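Local structure of alpha,alpha-trehalose-phosphate synthase (UDP-forming) (Burkholderia multivorans, 5UOF) at residues A[38-41]-A[46-49]; A[83-88]-A[140-145]; A[181-186]-A[204-209]; A[376-381]-A[391-396]. The protein belongs to glycosyltransferase family 20 and has the GT-B fold, in which two Rossmann-like domains face each other across a cleft. One frame throughout, in Å; residues are numbered along the deposited sequence.

Overall arrangement
The four contacts come in series along the chain and span both Rossmann-like halves. Contact 1 closes the beta-alpha-beta unit of strand 12-16, helix 32-43 and strand 46-48 in the mixed sheet of the first half. Contact 2, its centre about 21 Å away, ties helix 79-86 to the loop after strand 135-139. Contact 3 pairs helices 179-186 and 197-209, and touches contact 2 where L144 packs on L182, F185 and M186; their centres are about 19 Å apart. Contact 4 belongs to the parallel sheet of the second half, 29 to 32 Å from the other centres. The first half thus supplies helix-to-strand, helix-to-loop and helix-to-helix packing, the second a helix-to-strand contact.

Contact 1 of 4, residues A[38-41]-A[46-49]; sequences DALQ and VWFG
With chi1 at -70° L40 sets CG anti to its own carbonyl carbon and beside the backbone N, which directs its methyls from helix 32-43 onto strand 46-48, while W47 turns CG anti to its backbone N (chi1 -166°) and lays the indole back along the helix. The two side chains cross at about a right angle. The leucine fork divides its work. CD1 meets the root and the six-membered part of the indole, 4.0 Å from W47 CB and 4.0 Å from W47 CE3, approaching the ring obliquely. CD2 leans on the strand backbone instead, 3.6 Å from V46 O and 3.8 Å from V46 N. V46 points its own side chain away from the helix and meets L40 through its main chain. This is the helix-on-strand packing of a beta-alpha-beta unit, strand 12-16, helix 32-43, strand 46-48, as found in Rossmann-like domains. A branched aliphatic residue suits the helix here, since one fork can fill both the angle beside the indole and the V46 peptide beside it; L40 also packs on V14 and V70. The large tryptophan reaches L32, A33 and M37 of the same helix, and its NE1 is hydrogen-bonded to S16 OG. The indole N-H is therefore satisfied within the buried interior, and what joins L40 to W47 is van der Waals and hydrophobic, dependent on fit of shape more than on directed bonds.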
# COMPACT_ATOMS: atom_id res chain seq x y z
N ASP A 38 36.03 5.60 4.43
CA ASP A 38 37.16 4.76 4.06
C ASP A 38 37.34 4.70 2.54
O ASP A 38 38.47 4.69 2.04
CB ASP A 38 36.98 3.35 4.62
CG ASP A 38 37.43 3.23 6.06
OD1 ASP A 38 37.85 4.25 6.65
OD2 ASP A 38 37.38 2.10 6.61
N ALA A 39 36.23 4.66 1.79
CA ALA A 39 36.31 4.63 0.34
C ALA A 39 36.73 5.99 -0.22
O ALA A 39 37.51 6.06 -1.18
CB ALA A 39 34.97 4.20 -0.25
N LEU A 40 36.23 7.08 0.36
CA LEU A 40 36.68 8.40 -0.09
C LEU A 40 38.16 8.59 0.19
O LEU A 40 38.90 9.10 -0.67
CB LEU A 40 35.86 9.50 0.59
CG LEU A 40 34.40 9.62 0.14
CD1 LEU A 40 33.65 10.55 1.08
CD2 LEU A 40 34.32 10.13 -1.30
N GLN A 41 38.62 8.19 1.38
CA GLN A 41 40.03 8.34 1.73
C GLN A 41 40.91 7.49 0.82
O GLN A 41 41.96 7.94 0.36
CB GLN A 41 40.26 7.95 3.19
CG GLN A 41 39.75 8.93 4.22
CD GLN A 41 39.80 8.35 5.63
OE1 GLN A 41 39.62 9.07 6.62
NE2 GLN A 41 40.03 7.05 5.72
N VAL A 46 35.77 12.77 -3.69
CA VAL A 46 35.06 14.02 -3.44
C VAL A 46 33.70 13.67 -2.85
O VAL A 46 33.02 12.76 -3.35
CB VAL A 46 34.90 14.85 -4.73
CG1 VAL A 46 34.25 16.20 -4.43
CG2 VAL A 46 36.25 15.04 -5.42
N TRP A 47 33.31 14.38 -1.80
CA TRP A 47 31.95 14.33 -1.26
C TRP A 47 31.29 15.65 -1.63
O TRP A 47 31.78 16.72 -1.24
CB TRP A 47 31.97 14.12 0.26
CG TRP A 47 30.64 13.73 0.87
CD1 TRP A 47 29.40 13.81 0.31
CD2 TRP A 47 30.45 13.21 2.19
NE1 TRP A 47 28.45 13.36 1.20
CE2 TRP A 47 29.07 12.99 2.36
CE3 TRP A 47 31.32 12.90 3.24
CZ2 TRP A 47 28.54 12.47 3.54
CZ3 TRP A 47 30.79 12.39 4.42
CH2 TRP A 47 29.41 12.19 4.55
N PHE A 48 30.23 15.57 -2.42
CA PHE A 48 29.52 16.72 -2.94
C PHE A 48 28.13 16.78 -2.33
O PHE A 48 27.45 15.76 -2.22
CB PHE A 48 29.43 16.63 -4.48
CG PHE A 48 28.52 17.65 -5.10
CD1 PHE A 48 29.00 18.92 -5.44
CD2 PHE A 48 27.20 17.34 -5.38
CE1 PHE A 48 28.16 19.85 -6.03
CE2 PHE A 48 26.36 18.27 -5.97
CZ PHE A 48 26.84 19.53 -6.29
N GLY A 49 27.72 17.98 -1.93
CA GLY A 49 26.38 18.16 -1.40
C GLY A 49 26.24 19.50 -0.68
O GLY A 49 27.11 20.37 -0.78

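Contact 2 of 4, residues A[83-88]-A[140-145]; sequences DQYYRG and DYHLLP
The rings of Y85 and H142 are tilted by only 18°, yet the offset is large enough to leave little face-to-face stacking, with centroids 5.2 Å from each other. What meets the tyrosine ring closely is the methylene of the histidine: H142 CB lies 3.5 Å from Y85 CE1, approaching obliquely. Y85 gets there with CG anti to its backbone N (chi1 -170°), which carries the hydroxyl on to L143, where Y85 OH is 3.3 Å from L143 CG; the same hydroxyl is hydrogen-bonded to N17. Y86 turns an edge to one face of the imidazole, the planes at 59°, and Y141 lies against the opposite face. H142 ND1 gives a weak, bent hydrogen bond to Y85 O at 3.4 Å. A water lies 2.8 Å from Y85 O and 3.2 Å from H142 O, and can donate to either. The contact joins the end of helix 79-86 to the loop after strand 135-139 in the first Rossmann-like half. Flat aromatic residues suit the place because the imidazole can lie between Y86 and Y141, which probably limits its rotation, while the weak bond and the water engage main-chain carbonyls.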
# COMPACT_ATOMS: atom_id res chain seq x y z
N ASP A 83 13.36 24.69 0.06
CA ASP A 83 11.96 24.27 0.14
C ASP A 83 11.64 23.21 -0.90
O ASP A 83 10.97 22.22 -0.60
CB ASP A 83 11.03 25.47 -0.00
CG ASP A 83 11.01 26.35 1.24
OD1 ASP A 83 11.46 25.90 2.32
OD2 ASP A 83 10.52 27.50 1.15
N GLN A 84 12.10 23.40 -2.14
CA GLN A 84 11.79 22.45 -3.20
C GLN A 84 12.49 21.11 -3.01
O GLN A 84 12.02 20.09 -3.52
CB GLN A 84 12.15 23.05 -4.56
CG GLN A 84 11.31 24.27 -4.91
CD GLN A 84 11.54 24.78 -6.33
OE1 GLN A 84 12.62 24.62 -6.89
NE2 GLN A 84 10.51 25.41 -6.90
N TYR A 85 13.61 21.08 -2.27
CA TYR A 85 14.36 19.87 -2.01
C TYR A 85 13.84 19.13 -0.78
O TYR A 85 13.66 17.92 -0.82
CB TYR A 85 15.85 20.21 -1.84
CG TYR A 85 16.81 19.03 -1.78
CD1 TYR A 85 16.93 18.25 -0.63
CD2 TYR A 85 17.64 18.73 -2.86
CE1 TYR A 85 17.83 17.19 -0.56
CE2 TYR A 85 18.54 17.67 -2.81
CZ TYR A 85 18.64 16.91 -1.66
OH TYR A 85 19.55 15.87 -1.61
N TYR A 86 13.58 19.85 0.32
CA TYR A 86 13.23 19.23 1.60
C TYR A 86 11.77 19.38 2.02
O TYR A 86 11.32 18.62 2.88
CB TYR A 86 14.11 19.79 2.72
CG TYR A 86 15.55 19.35 2.62
CD1 TYR A 86 15.91 18.04 2.89
CD2 TYR A 86 16.54 20.25 2.25
CE1 TYR A 86 17.22 17.62 2.80
CE2 TYR A 86 17.87 19.85 2.15
CZ TYR A 86 18.20 18.53 2.44
OH TYR A 86 19.51 18.12 2.34
N ARG A 87 11.04 20.35 1.47
CA ARG A 87 9.67 20.63 1.89
C ARG A 87 8.74 20.61 0.69
O ARG A 87 7.88 21.48 0.51
CB ARG A 87 9.58 21.96 2.62
CG ARG A 87 10.44 22.03 3.87
CD ARG A 87 10.20 23.31 4.64
NE ARG A 87 8.85 23.37 5.20
CZ ARG A 87 7.89 24.19 4.77
NH1 ARG A 87 8.13 25.04 3.78
NH2 ARG A 87 6.70 24.16 5.34
N GLY A 88 8.94 19.62 -0.18
CA GLY A 88 8.13 19.52 -1.37
C GLY A 88 7.85 18.08 -1.75
O GLY A 88 7.44 17.28 -0.92
N ASP A 140 19.99 8.10 -1.94
CA ASP A 140 18.63 8.21 -1.40
C ASP A 140 17.67 9.07 -2.21
O ASP A 140 18.04 9.69 -3.22
CB ASP A 140 18.67 8.71 0.05
CG ASP A 140 17.64 8.01 0.93
OD1 ASP A 140 16.99 7.05 0.44
OD2 ASP A 140 17.45 8.43 2.09
N TYR A 141 16.42 9.11 -1.74
CA TYR A 141 15.29 9.46 -2.59
C TYR A 141 15.24 10.94 -2.97
O TYR A 141 14.60 11.27 -3.98
CB TYR A 141 13.99 9.02 -1.90
CG TYR A 141 13.72 9.71 -0.58
CD1 TYR A 141 14.33 9.28 0.60
CD2 TYR A 141 12.88 10.82 -0.52
CE1 TYR A 141 14.10 9.93 1.79
CE2 TYR A 141 12.63 11.47 0.67
CZ TYR A 141 13.25 11.02 1.82
OH TYR A 141 13.00 11.68 3.00
N HIS A 142 15.86 11.84 -2.20
CA HIS A 142 15.85 13.25 -2.58
C HIS A 142 16.62 13.47 -3.87
O HIS A 142 16.41 14.50 -4.54
CB HIS A 142 16.48 14.13 -1.50
CG HIS A 142 15.76 14.13 -0.18
ND1 HIS A 142 14.56 14.79 0.01
CD2 HIS A 142 16.08 13.57 1.01
CE1 HIS A 142 14.17 14.63 1.27
NE2 HIS A 142 15.08 13.89 1.89
N LEU A 143 17.52 12.55 -4.22
CA LEU A 143 18.42 12.71 -5.36
C LEU A 143 18.16 11.66 -6.43
O LEU A 143 19.02 11.40 -7.27
CB LEU A 143 19.87 12.63 -4.90
CG LEU A 143 20.37 13.79 -4.04
CD1 LEU A 143 21.64 13.41 -3.28
CD2 LEU A 143 20.58 15.01 -4.92
N LEU A 144 17.00 11.01 -6.39
CA LEU A 144 16.68 10.00 -7.40
C LEU A 144 16.91 10.46 -8.85
O LEU A 144 17.51 9.70 -9.62
CB LEU A 144 15.25 9.52 -7.14
CG LEU A 144 14.82 8.26 -7.88
CD1 LEU A 144 13.84 7.52 -7.02
CD2 LEU A 144 14.19 8.65 -9.21
N PRO A 145 16.49 11.66 -9.28
CA PRO A 145 16.70 12.06 -10.68
C PRO A 145 18.13 12.48 -11.01
O PRO A 145 18.37 12.95 -12.13
CB PRO A 145 15.74 13.24 -10.87
CG PRO A 145 14.88 13.29 -9.64
CD PRO A 145 15.69 12.67 -8.56
O HOH W 1 14.38 16.52 -3.13

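Contact 3 of 4, residues A[181-186]-A[204-209]; sequences ELVKFM and TDYIER
This is a buried helix-to-helix contact in the first Rossmann-like half, beside the subunit interface formed by D205 and R209, where V183 of helix 179-186 enters between Y206 and I207 of helix 197-209. V183 uses both methyls. CG2 stands over one face of the tyrosine ring in a CH-pi contact, 3.8 Å from the centroid of Y206 and 20° off the ring normal; its closest ring atom is Y206 CE1 at 3.6 Å. The other methyl, CG1, meets I207 CD1 at 3.5 Å, tighter than usual for two carbons, and also lies 3.8 Å from Y206 CD1. With CG anti to the backbone N (chi1 -172°) the Y206 ring is carried toward V183, and chi2 of -82° turns its face to the methyl. In chain order the two helices bracket strand 191-194 of the mixed sheet, an alternation of helix and strand proper to a Rossmann-like domain. A short beta-branched residue fits here, being compact enough for closely packed helices while splitting into two methyls for two neighbours. The isoleucine is long enough to bring CD1 back to the valine, and it also packs on L221 and A223. The tyrosine hydroxyl is hydrogen-bonded to H179 ND1, at the start of the facing helix. Away from V183, D205 pairs with R209 of the second subunit, and R209 with D205 of that subunit.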
# COMPACT_ATOMS: atom_id res chain seq x y z
N GLU A 181 8.08 8.04 -14.90
CA GLU A 181 9.26 8.88 -15.09
C GLU A 181 10.31 8.63 -14.01
O GLU A 181 11.51 8.67 -14.29
CB GLU A 181 8.85 10.35 -15.13
CG GLU A 181 9.98 11.30 -15.51
CD GLU A 181 9.49 12.69 -15.82
OE1 GLU A 181 9.91 13.27 -16.85
OE2 GLU A 181 8.68 13.22 -15.03
N LEU A 182 9.87 8.39 -12.77
CA LEU A 182 10.82 8.08 -11.71
C LEU A 182 11.59 6.81 -12.02
O LEU A 182 12.80 6.74 -11.80
CB LEU A 182 10.10 7.94 -10.37
CG LEU A 182 9.47 9.23 -9.83
CD1 LEU A 182 8.76 8.94 -8.55
CD2 LEU A 182 10.52 10.30 -9.62
N VAL A 183 10.90 5.79 -12.54
CA VAL A 183 11.58 4.55 -12.85
C VAL A 183 12.54 4.75 -14.03
O VAL A 183 13.65 4.20 -14.04
CB VAL A 183 10.55 3.43 -13.11
CG1 VAL A 183 11.22 2.23 -13.75
CG2 VAL A 183 9.88 3.02 -11.78
N LYS A 184 12.15 5.57 -15.01
CA LYS A 184 13.10 5.96 -16.05
C LYS A 184 14.35 6.60 -15.46
O LYS A 184 15.48 6.29 -15.86
CB LYS A 184 12.44 6.90 -17.06
CG LYS A 184 13.40 7.33 -18.19
CD LYS A 184 12.73 8.31 -19.17
CE LYS A 184 12.38 9.62 -18.48
NZ LYS A 184 11.83 10.63 -19.43
N PHE A 185 14.18 7.52 -14.50
CA PHE A 185 15.33 8.12 -13.82
C PHE A 185 16.21 7.07 -13.18
O PHE A 185 17.45 7.14 -13.26
CB PHE A 185 14.86 9.11 -12.76
CG PHE A 185 14.14 10.31 -13.30
CD1 PHE A 185 14.33 10.73 -14.61
CD2 PHE A 185 13.31 11.05 -12.47
CE1 PHE A 185 13.67 11.85 -15.09
CE2 PHE A 185 12.65 12.16 -12.95
CZ PHE A 185 12.83 12.56 -14.26
N MET A 186 15.59 6.08 -12.54
CA MET A 186 16.35 5.04 -11.86
C MET A 186 17.14 4.20 -12.85
O MET A 186 18.20 3.68 -12.50
CB MET A 186 15.41 4.18 -11.03
CG MET A 186 14.80 4.99 -9.91
SD MET A 186 13.61 4.13 -8.89
CE MET A 186 14.67 2.93 -8.07
N THR A 204 12.20 -4.65 -9.93
CA THR A 204 12.23 -5.58 -11.06
C THR A 204 10.82 -5.90 -11.54
O THR A 204 10.57 -5.96 -12.75
CB THR A 204 12.97 -6.86 -10.64
OG1 THR A 204 14.31 -6.52 -10.26
CG2 THR A 204 13.04 -7.84 -11.79
N ASP A 205 9.89 -6.11 -10.61
CA ASP A 205 8.50 -6.37 -10.97
C ASP A 205 7.93 -5.23 -11.81
O ASP A 205 7.23 -5.48 -12.79
CB ASP A 205 7.64 -6.55 -9.72
CG ASP A 205 7.78 -7.93 -9.10
OD1 ASP A 205 8.40 -8.82 -9.72
OD2 ASP A 205 7.27 -8.12 -7.97
N TYR A 206 8.20 -3.99 -11.42
CA TYR A 206 7.71 -2.86 -12.19
C TYR A 206 8.22 -2.93 -13.62
O TYR A 206 7.45 -2.81 -14.58
CB TYR A 206 8.12 -1.53 -11.54
CG TYR A 206 7.49 -0.30 -12.18
CD1 TYR A 206 8.02 0.26 -13.34
CD2 TYR A 206 6.37 0.31 -11.62
CE1 TYR A 206 7.45 1.38 -13.92
CE2 TYR A 206 5.79 1.42 -12.21
CZ TYR A 206 6.33 1.95 -13.36
OH TYR A 206 5.77 3.06 -13.94
N ILE A 207 9.53 -3.14 -13.78
CA ILE A 207 10.16 -3.14 -15.10
C ILE A 207 9.60 -4.27 -15.95
O ILE A 207 9.20 -4.07 -17.11
CB ILE A 207 11.69 -3.26 -14.96
CG1 ILE A 207 12.27 -2.04 -14.23
CG2 ILE A 207 12.34 -3.47 -16.33
CD1 ILE A 207 12.29 -0.81 -15.05
N GLU A 208 9.56 -5.49 -15.39
CA GLU A 208 9.19 -6.66 -16.18
C GLU A 208 7.70 -6.70 -16.48
O GLU A 208 7.28 -6.86 -17.64
CB GLU A 208 9.62 -7.94 -15.45
CG GLU A 208 11.12 -8.13 -15.43
CD GLU A 208 11.54 -9.37 -14.67
OE1 GLU A 208 10.90 -9.70 -13.65
OE2 GLU A 208 12.51 -10.02 -15.10
N ARG A 209 6.87 -6.55 -15.45
CA ARG A 209 5.44 -6.77 -15.63
C ARG A 209 4.77 -5.63 -16.37
O ARG A 209 3.69 -5.83 -16.94
CB ARG A 209 4.78 -6.99 -14.27
CG ARG A 209 5.31 -8.25 -13.63
CD ARG A 209 4.76 -8.47 -12.25
NE ARG A 209 5.03 -9.84 -11.82
CZ ARG A 209 4.60 -10.34 -10.67
NH1 ARG A 209 3.88 -9.58 -9.87
NH2 ARG A 209 4.87 -11.61 -10.35

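Contact 4 of 4, residues A[376-381]-A[391-396]; sequences LVAKEY and GVLVLS
Y381, A378 and L393 bury the largest areas where helix 376-384 lies on strand 392-396. Y381 directs CG anti to its backbone N (chi1 -177°), carrying the ring out to the beginning of the strand. There its OH is 3.7 Å from G391 CA, and G391 C faces the rim of the Y381 ring; Y381 CE2 is 3.9 Å from V392 O. The absence of a side chain makes glycine the fitting residue at 391, since the tyrosine hydroxyl takes up the space into which a CB would point. A378, one turn earlier, presents only a methyl. That small size lets the helix settle on the leucines of the strand: A378 CB is 3.8 Å from L395 CD1 and 4.1 Å from L393 CD2. L393 CD2 also reaches the helix backbone, 4.0 Å from A378 O, whereas its CD1 touches Y381 CD2 more loosely at 4.4 Å. The short helix and strand segments run nearly antiparallel, at 167°, with axes 9.4 Å apart, as expected within the beta-alpha-beta unit of strand 364-367, helix 376-384 and strand 392-396 in the second Rossmann-like half. Alternation along the strand explains the leucines: L393 and L395 serve this helix, while V392 and V394 pack on A426 of helix 416-428. The polar end of Y381 is hydrogen-bonded to S362 OG, and S362, with R360 and Q385, forms the sodium ion site. Q385 in turn takes a hydrogen bond from G391 N through OE1 and gives one to Y381 O through NE2.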
# COMPACT_ATOMS: atom_id res chain seq x y z
N LEU A 376 18.53 0.77 11.70
CA LEU A 376 19.82 0.51 12.32
C LEU A 376 19.73 0.45 13.84
O LEU A 376 20.60 -0.17 14.47
CB LEU A 376 20.83 1.58 11.89
CG LEU A 376 21.10 1.59 10.37
CD1 LEU A 376 21.97 2.77 9.98
CD2 LEU A 376 21.74 0.28 9.91
N VAL A 377 18.71 1.05 14.45
CA VAL A 377 18.54 0.89 15.90
C VAL A 377 18.41 -0.59 16.26
O VAL A 377 18.98 -1.04 17.26
CB VAL A 377 17.34 1.72 16.40
CG1 VAL A 377 16.87 1.23 17.77
CG2 VAL A 377 17.72 3.19 16.46
N ALA A 378 17.69 -1.38 15.45
CA ALA A 378 17.59 -2.81 15.74
C ALA A 378 18.96 -3.47 15.76
O ALA A 378 19.26 -4.28 16.65
CB ALA A 378 16.67 -3.50 14.73
N LYS A 379 19.83 -3.12 14.81
CA LYS A 379 21.15 -3.74 14.76
C LYS A 379 22.03 -3.23 15.89
O LYS A 379 22.78 -4.00 16.51
CB LYS A 379 21.79 -3.47 13.39
CG LYS A 379 20.95 -4.04 12.22
CD LYS A 379 21.70 -4.02 10.90
CE LYS A 379 20.93 -4.81 9.81
NZ LYS A 379 21.66 -4.87 8.50
N GLU A 380 21.96 -1.92 16.17
CA GLU A 380 22.69 -1.33 17.28
C GLU A 380 22.26 -1.94 18.61
O GLU A 380 23.10 -2.14 19.51
CB GLU A 380 22.48 0.18 17.32
CG GLU A 380 23.10 0.90 16.15
CD GLU A 380 22.51 2.29 15.92
OE1 GLU A 380 21.66 2.72 16.71
OE2 GLU A 380 22.91 2.95 14.94
N TYR A 381 20.96 -2.22 18.76
CA TYR A 381 20.48 -2.83 19.99
C TYR A 381 21.17 -4.17 20.23
O TYR A 381 21.71 -4.42 21.31
CB TYR A 381 18.95 -3.00 19.96
CG TYR A 381 18.51 -3.55 21.28
CD1 TYR A 381 18.35 -2.72 22.37
CD2 TYR A 381 18.35 -4.93 21.46
CE1 TYR A 381 18.01 -3.23 23.61
CE2 TYR A 381 17.99 -5.45 22.69
CZ TYR A 381 17.83 -4.59 23.77
OH TYR A 381 17.51 -5.09 25.01
N GLY A 391 19.93 -8.91 25.99
CA GLY A 391 18.54 -8.53 25.81
C GLY A 391 17.91 -9.19 24.60
O GLY A 391 18.58 -9.78 23.75
N VAL A 392 16.57 -9.07 24.52
CA VAL A 392 15.77 -9.66 23.46
C VAL A 392 15.27 -8.55 22.55
O VAL A 392 14.75 -7.54 23.04
CB VAL A 392 14.57 -10.44 24.03
CG1 VAL A 392 13.69 -10.97 22.88
CG2 VAL A 392 15.05 -11.57 24.93
N LEU A 393 15.41 -8.74 21.25
CA LEU A 393 14.92 -7.78 20.27
C LEU A 393 13.53 -8.18 19.82
O LEU A 393 13.34 -9.30 19.31
CB LEU A 393 15.85 -7.69 19.07
CG LEU A 393 15.39 -6.82 17.89
CD1 LEU A 393 15.34 -5.36 18.30
CD2 LEU A 393 16.33 -7.02 16.72
N VAL A 394 12.57 -7.28 19.98
CA VAL A 394 11.22 -7.42 19.42
C VAL A 394 11.18 -6.53 18.20
O VAL A 394 11.37 -5.31 18.31
CB VAL A 394 10.14 -7.02 20.44
CG1 VAL A 394 8.77 -7.09 19.79
CG2 VAL A 394 10.18 -7.96 21.65
N LEU A 395 10.94 -7.12 17.03
CA LEU A 395 11.23 -6.45 15.75
C LEU A 395 10.04 -6.58 14.81
O LEU A 395 9.51 -7.68 14.63
CB LEU A 395 12.48 -7.05 15.09
CG LEU A 395 12.92 -6.45 13.75
CD1 LEU A 395 13.24 -4.99 13.90
CD2 LEU A 395 14.14 -7.19 13.20
N SER A 396 9.67 -5.47 14.17
CA SER A 396 8.61 -5.49 13.16
C SER A 396 9.04 -6.26 11.92
O SER A 396 10.14 -6.06 11.39
CB SER A 396 8.26 -4.06 12.75
OG SER A 396 7.46 -4.06 11.57